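Long-range contacts in peroxiredoxin PRX1, mitochondrial (Saccharomyces cerevisiae, PDB 5YKJ), which reduces peroxides through a reactive cysteine as a mitochondrial 1-Cys peroxiredoxin, its oxidised thiol probably being resolved by the glutathione and thioredoxin systems: residues A[109-114]-A[124-129]; A[99-104]-A[115-120]; A[182-187]-A[208-213]. All coordinates share one frame; numbering follows the deposited sequence.

Interaction 1 of 3, residues A[109-114]-A[124-129]; sequences DMVDAE and LKTVRS
Met110 meets the 124-129 segment with both its carbonyl and its thioether. Thr126 OG1 donates to Met110 O over 2.6 Å, a bond that runs almost straight on from the carbonyl. The hydroxyl is brought there by a chi1 of 50°, which tucks OG1 between the backbone N and carbonyl carbon of Thr126. The Met110 side chain is extended as far as SD, which approaches Ser129: SD lies 3.7 Å from Ser129 N, a weak N-H...S hydrogen bond, and equally far from Ser129 CB. A bend at chi3 then brings CE to Val127 CG1, the two side chains crossing at about a right angle. The two methyls of Val127 are thus shared out, since CG2 packs at 3.7 Å against Val111 CG1, which also reaches Leu124 CD2.

Behind these contacts stand two turns. Leu124 to Val127 forms a type I beta turn, and Val127 is the centre of an inverse gamma turn. Asp109, with positive phi, is the C-prime residue of a Schellman motif ending helix 103-107. Further out, Ser129 OG bonds to Thr144 OG1, while Arg128 forms a salt bridge with Glu47. The arrangement packs the loop just after helix 103-107 against the turn that leads into strand 129-133, a member of the mixed sheet of the thioredoxin-like peroxiredoxin fold.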
loop_
_atom_site.group_PDB
_atom_site.type_symbol
_atom_site.label_atom_id
_atom_site.label_comp_id
_atom_site.label_asym_id
_atom_site.label_seq_id
_atom_site.Cartn_x
_atom_site.Cartn_y
_atom_site.Cartn_z
ATOM N N ASP A 109 5.166 -12.433 -6.006
ATOM C CA ASP A 109 6.463 -12.371 -6.658
ATOM C C ASP A 109 7.653 -11.888 -5.826
ATOM O O ASP A 109 8.639 -11.508 -6.366
ATOM C CB ASP A 109 6.373 -11.559 -7.955
ATOM C CG ASP A 109 5.633 -12.289 -9.076
ATOM O OD1 ASP A 109 5.613 -13.472 -9.131
ATOM O OD2 ASP A 109 5.087 -11.631 -9.928
ATOM N N MET A 110 7.505 -11.943 -4.524
ATOM C CA MET A 110 8.572 -11.532 -3.652
ATOM C C MET A 110 9.632 -12.595 -3.376
ATOM O O MET A 110 10.687 -12.267 -2.929
ATOM C CB MET A 110 8.038 -10.975 -2.366
ATOM C CG MET A 110 7.288 -9.730 -2.635
ATOM S SD MET A 110 6.599 -8.987 -1.095
ATOM C CE MET A 110 5.165 -10.038 -0.723
ATOM N N VAL A 111 9.317 -13.853 -3.665
ATOM C CA VAL A 111 10.239 -14.962 -3.521
ATOM C C VAL A 111 10.029 -15.887 -4.736
ATOM O O VAL A 111 9.024 -15.840 -5.331
ATOM C CB VAL A 111 10.099 -15.758 -2.235
ATOM C CG1 VAL A 111 10.494 -14.923 -1.051
ATOM C CG2 VAL A 111 8.693 -16.302 -2.060
ATOM N N ASP A 112 11.011 -16.703 -5.048
ATOM C CA ASP A 112 10.956 -17.626 -6.158
ATOM C C ASP A 112 10.571 -19.046 -5.821
ATOM O O ASP A 112 10.564 -19.882 -6.675
ATOM C CB ASP A 112 12.258 -17.613 -6.922
ATOM C CG ASP A 112 12.535 -16.285 -7.559
ATOM O OD1 ASP A 112 11.717 -15.797 -8.319
ATOM O OD2 ASP A 112 13.526 -15.746 -7.249
ATOM N N ALA A 113 10.245 -19.290 -4.583
ATOM C CA ALA A 113 9.775 -20.595 -4.168
ATOM C C ALA A 113 8.814 -20.484 -2.996
ATOM O O ALA A 113 8.939 -19.640 -2.223
ATOM C CB ALA A 113 10.942 -21.466 -3.754
ATOM N N GLU A 114 7.906 -21.429 -2.888
ATOM C CA GLU A 114 6.994 -21.493 -1.773
ATOM C C GLU A 114 7.142 -22.856 -1.113
ATOM O O GLU A 114 7.757 -23.724 -1.657
ATOM C CB GLU A 114 5.556 -21.297 -2.208
ATOM C CG GLU A 114 5.146 -22.307 -3.243
ATOM C CD GLU A 114 3.726 -22.205 -3.697
ATOM O OE1 GLU A 114 3.464 -22.845 -4.684
ATOM O OE2 GLU A 114 2.939 -21.555 -3.098
ATOM N N LEU A 124 14.480 -14.545 2.635
ATOM C CA LEU A 124 13.272 -13.728 2.827
ATOM C C LEU A 124 13.437 -12.215 2.833
ATOM O O LEU A 124 12.523 -11.501 3.026
ATOM C CB LEU A 124 12.541 -14.142 4.108
ATOM C CG LEU A 124 12.010 -15.567 4.061
ATOM C CD1 LEU A 124 11.566 -16.062 5.422
ATOM C CD2 LEU A 124 10.840 -15.612 3.081
ATOM N N LYS A 125 14.646 -11.788 2.565
ATOM C CA LYS A 125 14.966 -10.384 2.604
ATOM C C LYS A 125 14.176 -9.587 1.602
ATOM O O LYS A 125 14.043 -8.433 1.772
ATOM C CB LYS A 125 16.456 -10.158 2.341
ATOM C CG LYS A 125 17.321 -10.637 3.473
ATOM C CD LYS A 125 18.798 -10.477 3.193
ATOM C CE LYS A 125 19.277 -11.327 2.033
ATOM N NZ LYS A 125 20.678 -11.890 2.113
ATOM N N THR A 126 13.709 -10.249 0.573
ATOM C CA THR A 126 12.935 -9.579 -0.470
ATOM C C THR A 126 11.441 -9.446 -0.175
ATOM O O THR A 126 10.736 -8.858 -0.920
ATOM C CB THR A 126 13.143 -10.256 -1.841
ATOM O OG1 THR A 126 12.936 -11.639 -1.698
ATOM C CG2 THR A 126 14.534 -10.082 -2.320
ATOM N N VAL A 127 11.015 -10.002 0.945
ATOM C CA VAL A 127 9.590 -9.936 1.313
ATOM C C VAL A 127 9.353 -8.617 2.022
ATOM O O VAL A 127 9.178 -8.537 3.167
ATOM C CB VAL A 127 9.190 -11.117 2.162
ATOM C CG1 VAL A 127 7.699 -11.056 2.446
ATOM C CG2 VAL A 127 9.491 -12.385 1.394
ATOM N N ARG A 128 9.433 -7.587 1.224
ATOM C CA ARG A 128 9.397 -6.239 1.709
ATOM C C ARG A 128 8.643 -5.229 0.857
ATOM O O ARG A 128 8.784 -4.074 1.051
ATOM C CB ARG A 128 10.843 -5.728 1.837
ATOM C CG ARG A 128 11.543 -6.073 3.125
ATOM C CD ARG A 128 10.922 -5.357 4.304
ATOM N NE ARG A 128 11.300 -3.958 4.372
ATOM C CZ ARG A 128 10.819 -3.085 5.243
ATOM N NH1 ARG A 128 9.956 -3.452 6.140
ATOM N NH2 ARG A 128 11.223 -1.844 5.232
ATOM N N SER A 129 7.894 -5.723 -0.087
ATOM C CA SER A 129 7.158 -4.833 -0.947
ATOM C C SER A 129 5.882 -4.301 -0.338
ATOM O O SER A 129 5.303 -4.899 0.461
ATOM C CB SER A 129 6.864 -5.486 -2.299
ATOM O OG SER A 129 8.032 -5.877 -2.932
#

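Interaction 2 of 3, residues A[99-104]-A[115-120]; sequences DTFRNV and GFKNIN
Arg102 lays its side chain along the backbone of Phe116 and Lys117, joining the start of helix 103-107 to the loop that follows it in the thioredoxin-like fold. Arg102 occupies the N-cap position of that helix and closes a type I beta turn from Asp99. From CB the chain leaves with CG beside the backbone N (chi1 -45°) and runs extended to NE. CG and CD both pass close to Phe116 O, and CD also lies over one face of the Phe116 ring, toward its rim. NE then donates to Phe116 O over 2.8 Å, from above the carbonyl plane rather than along a lone pair. At CZ the guanidinium meets the ring: Phe116 CE2 sits 3.3 Å from Arg102 CZ, over the centre of the guanidinium. The two planes are 42° apart, so the groups meet obliquely and do not stack flat. NH2 ends at Lys117 O, 3.2 Å away in a nearly straight bond, with the oxygen close to the guanidinium plane. NH1 finds Ser123 OG outside the two segments. Bonds at three nitrogens, together with the ring over one face, fix the rotation of the head group.

Around this arm the backbones meet directly. Phe101 O accepts a bond of 2.8 Å from Gly115 N, which lies in the carbonyl plane, and a weak one from Phe116 N at 3.5 Å. Gly115 takes a positive phi, a conformation that glycine adopts easily. Thr100 O receives a CA-H...O contact from Lys117 CA, and a water joins the same oxygen to Asn118 N, donating to Thr100 O at 2.8 Å and accepting from Asn118 N at 2.7 Å.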
loop_
_atom_site.group_PDB
_atom_site.type_symbol
_atom_site.label_atom_id
_atom_site.label_comp_id
_atom_site.label_asym_id
_atom_site.label_seq_id
_atom_site.Cartn_x
_atom_site.Cartn_y
_atom_site.Cartn_z
ATOM N N ASP A 99 1.666 -16.127 6.710
ATOM C CA ASP A 99 2.198 -16.762 5.534
ATOM C C ASP A 99 3.370 -17.662 5.883
ATOM O O ASP A 99 4.446 -17.504 5.449
ATOM C CB ASP A 99 2.617 -15.666 4.559
ATOM C CG ASP A 99 2.750 -16.158 3.130
ATOM O OD1 ASP A 99 2.080 -17.063 2.798
ATOM O OD2 ASP A 99 3.519 -15.575 2.409
ATOM N N THR A 100 3.050 -18.672 6.661
ATOM C CA THR A 100 4.000 -19.532 7.255
ATOM C C THR A 100 4.958 -20.183 6.253
ATOM O O THR A 100 6.079 -20.346 6.532
ATOM C CB THR A 100 3.222 -20.669 7.941
ATOM O OG1 THR A 100 2.173 -20.142 8.755
ATOM C CG2 THR A 100 4.124 -21.540 8.687
ATOM N N PHE A 101 4.438 -20.547 5.089
ATOM C CA PHE A 101 5.192 -21.240 4.042
ATOM C C PHE A 101 5.513 -20.403 2.784
ATOM O O PHE A 101 5.830 -20.930 1.779
ATOM C CB PHE A 101 4.552 -22.610 3.677
ATOM C CG PHE A 101 4.356 -23.535 4.872
ATOM C CD1 PHE A 101 5.366 -24.271 5.338
ATOM C CD2 PHE A 101 3.171 -23.640 5.498
ATOM C CE1 PHE A 101 5.217 -25.130 6.416
ATOM C CE2 PHE A 101 3.003 -24.470 6.588
ATOM C CZ PHE A 101 4.043 -25.196 7.031
ATOM N N ARG A 102 5.364 -19.109 2.920
ATOM C CA ARG A 102 5.664 -18.144 1.891
ATOM C C ARG A 102 4.772 -18.248 0.672
ATOM O O ARG A 102 5.115 -17.734 -0.333
ATOM C CB ARG A 102 7.122 -18.251 1.379
ATOM C CG ARG A 102 8.218 -18.390 2.341
ATOM C CD ARG A 102 9.417 -19.023 1.637
ATOM N NE ARG A 102 10.380 -19.367 2.630
ATOM C CZ ARG A 102 11.667 -19.134 2.614
ATOM N NH1 ARG A 102 12.267 -18.582 1.598
ATOM N NH2 ARG A 102 12.327 -19.498 3.658
ATOM N N ASN A 103 3.641 -18.896 0.812
ATOM C CA ASN A 103 2.782 -19.066 -0.329
ATOM C C ASN A 103 2.242 -17.731 -0.920
ATOM O O ASN A 103 2.185 -17.563 -2.092
ATOM C CB ASN A 103 1.601 -20.033 0.009
ATOM C CG ASN A 103 2.061 -21.374 0.544
ATOM O OD1 ASN A 103 2.864 -21.982 0.006
ATOM N ND2 ASN A 103 1.524 -21.768 1.612
ATOM N N VAL A 104 1.799 -16.844 -0.043
ATOM C CA VAL A 104 1.282 -15.551 -0.477
ATOM C C VAL A 104 2.410 -14.637 -1.009
ATOM O O VAL A 104 2.259 -13.966 -1.939
ATOM C CB VAL A 104 0.417 -14.832 0.594
ATOM C CG1 VAL A 104 -0.121 -13.477 0.125
ATOM C CG2 VAL A 104 -0.701 -15.731 1.053
ATOM N N GLY A 115 6.549 -23.007 0.046
ATOM C CA GLY A 115 6.560 -24.277 0.713
ATOM C C GLY A 115 7.456 -24.522 1.866
ATOM O O GLY A 115 7.542 -25.635 2.341
ATOM N N PHE A 116 8.128 -23.469 2.305
ATOM C CA PHE A 116 8.956 -23.583 3.461
ATOM C C PHE A 116 8.950 -22.396 4.337
ATOM O O PHE A 116 8.870 -21.298 3.907
ATOM C CB PHE A 116 10.382 -23.978 3.176
ATOM C CG PHE A 116 10.944 -23.378 1.972
ATOM C CD1 PHE A 116 10.526 -23.826 0.757
ATOM C CD2 PHE A 116 11.911 -22.431 2.044
ATOM C CE1 PHE A 116 11.026 -23.319 -0.378
ATOM C CE2 PHE A 116 12.409 -21.874 0.894
ATOM C CZ PHE A 116 11.979 -22.348 -0.313
ATOM N N LYS A 117 9.104 -22.710 5.596
ATOM C CA LYS A 117 9.034 -21.697 6.571
ATOM C C LYS A 117 10.248 -20.899 6.725
ATOM O O LYS A 117 11.268 -21.136 6.151
ATOM C CB LYS A 117 8.605 -22.229 7.904
ATOM C CG LYS A 117 8.972 -23.600 8.150
ATOM C CD LYS A 117 10.400 -23.549 8.572
ATOM C CE LYS A 117 10.608 -24.331 9.862
ATOM N NZ LYS A 117 9.497 -25.246 10.222
ATOM N N ASN A 118 10.074 -19.949 7.595
ATOM C CA ASN A 118 11.113 -19.080 7.886
ATOM C C ASN A 118 12.195 -19.830 8.616
ATOM O O ASN A 118 12.094 -20.319 9.695
ATOM C CB ASN A 118 10.665 -18.011 8.868
ATOM C CG ASN A 118 11.457 -16.738 8.750
ATOM O OD1 ASN A 118 12.700 -16.781 8.623
ATOM N ND2 ASN A 118 10.747 -15.606 8.729
ATOM N N ILE A 119 13.219 -19.920 7.861
ATOM C CA ILE A 119 14.486 -20.328 8.226
ATOM C C ILE A 119 15.115 -18.926 8.127
ATOM O O ILE A 119 14.931 -18.100 7.150
ATOM C CB ILE A 119 15.159 -21.197 7.141
ATOM C CG1 ILE A 119 14.656 -22.626 7.230
ATOM C CG2 ILE A 119 16.663 -21.170 7.237
ATOM C CD1 ILE A 119 14.403 -23.063 8.628
ATOM N N ASN A 120 15.941 -18.632 9.087
ATOM C CA ASN A 120 16.710 -17.400 9.020
ATOM C C ASN A 120 17.966 -17.571 8.134
ATOM O O ASN A 120 19.051 -17.476 8.634
ATOM C CB ASN A 120 17.124 -17.048 10.441
ATOM C CG ASN A 120 16.405 -15.875 10.983
ATOM O OD1 ASN A 120 15.199 -15.875 11.071
ATOM N ND2 ASN A 120 17.147 -14.881 11.389
HETATM O O HOH W 1 7.659 -19.362 8.672
#

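Interaction 3 of 3, residues A[182-187]-A[208-213]; sequences DVIIPP and LRFTKS
Ile184 and Phe210 lie side by side and point the same way, from one face of an antiparallel pairing. Ile184 CG1 sits over the face of the Phe210 ring, 4.0 Å from its centroid and 28° off the normal, a CH-pi contact. Ile184 CG1 and Phe210 CG each lie beside their own backbone N (chi1 -64° and -69°), which carries them out together. Ile184 CD1 continues past the ring to Leu208 CD1, their side chains crossing at a slant. Ile184 and Phe210 are the non-hydrogen-bonded pair.

On the other face Val183 and Thr211 form the hydrogen-bonded pair. Their CG2 methyls meet at 3.8 Å, and the backbones exchange two bonds, Val183 N to Thr211 O and Thr211 N to Val183 O. Ile185 approaches Thr211 at about a right angle, CG1 touching Thr211 CG2, and it is covered beyond by Ala194 and Phe198 of helix 191-198. Ile185 N donates to Arg209 O over 3.1 Å, a third backbone bond beside the two-pair ladder.

Arg209 crosses Ile185 at about a right angle. Ile185 CG2 lies 3.7 Å above the guanidinium plane of Arg209, near its rim, while Pro186 O is at the edge, 2.9 Å from Arg209 NH2. NH1 bonds to Val189 O and Asn191 OD1, and a water ties Ile185 O to Arg209 N and NE. At the far end Asp182 OD1 stays 4.3 Å from Lys212 NZ, beyond salt-bridge distance.

Strand 208-211 is the middle of a three-stranded antiparallel sheet in the C-terminal part of this 1-Cys peroxiredoxin. The chemistry implies that backbone bonds set the register of strand 183-184, that side-chain contacts line both faces, and that Val189 O, Asn191 OD1 and a water hold the Arg209 guanidinium, probably helping to stabilise its charge.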
loop_
_atom_site.group_PDB
_atom_site.type_symbol
_atom_site.label_atom_id
_atom_site.label_comp_id
_atom_site.label_asym_id
_atom_site.label_seq_id
_atom_site.Cartn_x
_atom_site.Cartn_y
_atom_site.Cartn_z
ATOM N N ASP A 182 -1.261 22.981 -7.139
ATOM C CA ASP A 182 -1.753 22.901 -8.483
ATOM C C ASP A 182 -1.405 21.529 -9.096
ATOM O O ASP A 182 -0.415 20.938 -8.800
ATOM C CB ASP A 182 -1.177 24.009 -9.381
ATOM C CG ASP A 182 -1.601 25.412 -8.967
ATOM O OD1 ASP A 182 -2.548 25.542 -8.230
ATOM O OD2 ASP A 182 -0.908 26.339 -9.374
ATOM N N VAL A 183 -2.271 21.095 -9.970
ATOM C CA VAL A 183 -2.184 19.851 -10.690
ATOM C C VAL A 183 -1.976 20.087 -12.188
ATOM O O VAL A 183 -2.044 21.169 -12.664
ATOM C CB VAL A 183 -3.411 18.967 -10.450
ATOM C CG1 VAL A 183 -3.509 18.517 -9.004
ATOM C CG2 VAL A 183 -4.697 19.664 -10.841
ATOM N N ILE A 184 -1.723 19.002 -12.886
ATOM C CA ILE A 184 -1.441 19.030 -14.293
ATOM C C ILE A 184 -2.510 18.362 -15.154
ATOM O O ILE A 184 -3.014 17.370 -14.803
ATOM C CB ILE A 184 -0.074 18.391 -14.568
ATOM C CG1 ILE A 184 1.044 19.169 -13.930
ATOM C CG2 ILE A 184 0.200 18.282 -16.050
ATOM C CD1 ILE A 184 2.265 18.338 -13.627
ATOM N N ILE A 185 -2.831 18.972 -16.280
ATOM C CA ILE A 185 -3.820 18.440 -17.156
ATOM C C ILE A 185 -3.148 17.399 -18.015
ATOM O O ILE A 185 -2.178 17.643 -18.550
ATOM C CB ILE A 185 -4.476 19.581 -17.986
ATOM C CG1 ILE A 185 -5.102 20.587 -17.052
ATOM C CG2 ILE A 185 -5.541 19.032 -18.916
ATOM C CD1 ILE A 185 -5.575 21.859 -17.736
ATOM N N PRO A 186 -3.737 16.208 -18.092
ATOM C CA PRO A 186 -3.143 15.160 -18.887
ATOM C C PRO A 186 -3.097 15.573 -20.366
ATOM O O PRO A 186 -3.918 16.197 -20.896
ATOM C CB PRO A 186 -4.088 13.960 -18.688
ATOM C CG PRO A 186 -4.829 14.232 -17.475
ATOM C CD PRO A 186 -4.968 15.736 -17.449
ATOM N N PRO A 187 -2.011 15.146 -21.002
ATOM C CA PRO A 187 -1.790 15.468 -22.405
ATOM C C PRO A 187 -2.846 14.922 -23.335
ATOM O O PRO A 187 -3.018 15.444 -24.389
ATOM C CB PRO A 187 -0.422 14.929 -22.730
ATOM C CG PRO A 187 0.065 14.253 -21.560
ATOM C CD PRO A 187 -0.872 14.438 -20.415
ATOM N N LEU A 208 2.698 20.679 -20.778
ATOM C CA LEU A 208 2.771 20.958 -19.378
ATOM C C LEU A 208 1.929 22.173 -19.015
ATOM O O LEU A 208 2.350 23.266 -19.117
ATOM C CB LEU A 208 4.216 21.184 -18.953
ATOM C CG LEU A 208 4.472 21.434 -17.484
ATOM C CD1 LEU A 208 4.113 20.253 -16.607
ATOM C CD2 LEU A 208 5.926 21.788 -17.265
ATOM N N ARG A 209 0.711 21.868 -18.587
ATOM C CA ARG A 209 -0.288 22.844 -18.193
ATOM C C ARG A 209 -0.787 22.644 -16.771
ATOM O O ARG A 209 -1.376 21.679 -16.500
ATOM C CB ARG A 209 -1.466 22.801 -19.161
ATOM C CG ARG A 209 -1.062 22.925 -20.622
ATOM C CD ARG A 209 -2.101 22.336 -21.561
ATOM N NE ARG A 209 -2.235 20.909 -21.395
ATOM C CZ ARG A 209 -3.123 20.133 -21.973
ATOM N NH1 ARG A 209 -4.025 20.594 -22.816
ATOM N NH2 ARG A 209 -3.129 18.853 -21.698
ATOM N N PHE A 210 -0.552 23.630 -15.929
ATOM C CA PHE A 210 -1.001 23.603 -14.545
ATOM C C PHE A 210 -2.381 24.264 -14.348
ATOM O O PHE A 210 -2.660 25.242 -14.918
ATOM C CB PHE A 210 -0.001 24.266 -13.606
ATOM C CG PHE A 210 1.285 23.512 -13.439
ATOM C CD1 PHE A 210 1.426 22.612 -12.440
ATOM C CD2 PHE A 210 2.353 23.751 -14.248
ATOM C CE1 PHE A 210 2.586 21.943 -12.256
ATOM C CE2 PHE A 210 3.516 23.054 -14.098
ATOM C CZ PHE A 210 3.637 22.163 -13.092
ATOM N N THR A 211 -3.171 23.675 -13.482
ATOM C CA THR A 211 -4.483 24.207 -13.191
ATOM C C THR A 211 -4.701 24.046 -11.722
ATOM O O THR A 211 -4.084 23.244 -11.104
ATOM C CB THR A 211 -5.565 23.540 -14.022
ATOM O OG1 THR A 211 -6.776 24.227 -13.858
ATOM C CG2 THR A 211 -5.761 22.090 -13.606
ATOM N N LYS A 212 -5.583 24.841 -11.173
ATOM C CA LYS A 212 -5.838 24.788 -9.754
ATOM C C LYS A 212 -6.591 23.579 -9.317
ATOM O O LYS A 212 -7.299 22.979 -10.041
ATOM C CB LYS A 212 -6.549 26.039 -9.256
ATOM C CG LYS A 212 -5.699 27.277 -9.101
ATOM C CD LYS A 212 -4.974 27.352 -7.774
ATOM C CE LYS A 212 -5.904 27.288 -6.578
ATOM N NZ LYS A 212 -5.162 27.377 -5.308
ATOM N N SER A 213 -6.339 23.212 -8.066
ATOM C CA SER A 213 -6.994 22.089 -7.464
ATOM C C SER A 213 -8.125 22.674 -6.695
ATOM O O SER A 213 -9.282 22.472 -7.005
ATOM C CB SER A 213 -6.111 21.411 -6.442
ATOM O OG SER A 213 -6.508 20.076 -6.325
HETATM O O HOH W 2 -3.941 24.644 -6.463
HETATM O O HOH W 3 -0.343 19.410 -19.535
#

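Interactions 1 and 2 belong together: their segments alternate along the chain, their centres lie 10 Å apart, and Leu124 touches both Arg102 and Asn118. Both hold the connection between helix 103-107 and strand 129-133, interaction 2 at the helix start and interaction 1 after its end. Their chemistry follows their depth. Interaction 1 is largely buried and mixes apolar packing with a hydroxyl-carbonyl bond and a weak bond to sulfur, whereas interaction 2 lies at the surface and relies on a guanidinium, backbone carbonyls and a water. Interaction 3, partly buried, stands on the opposite side of the chain's centre, about 38 Å from interaction 1 between centres, and is the one built on a beta ladder.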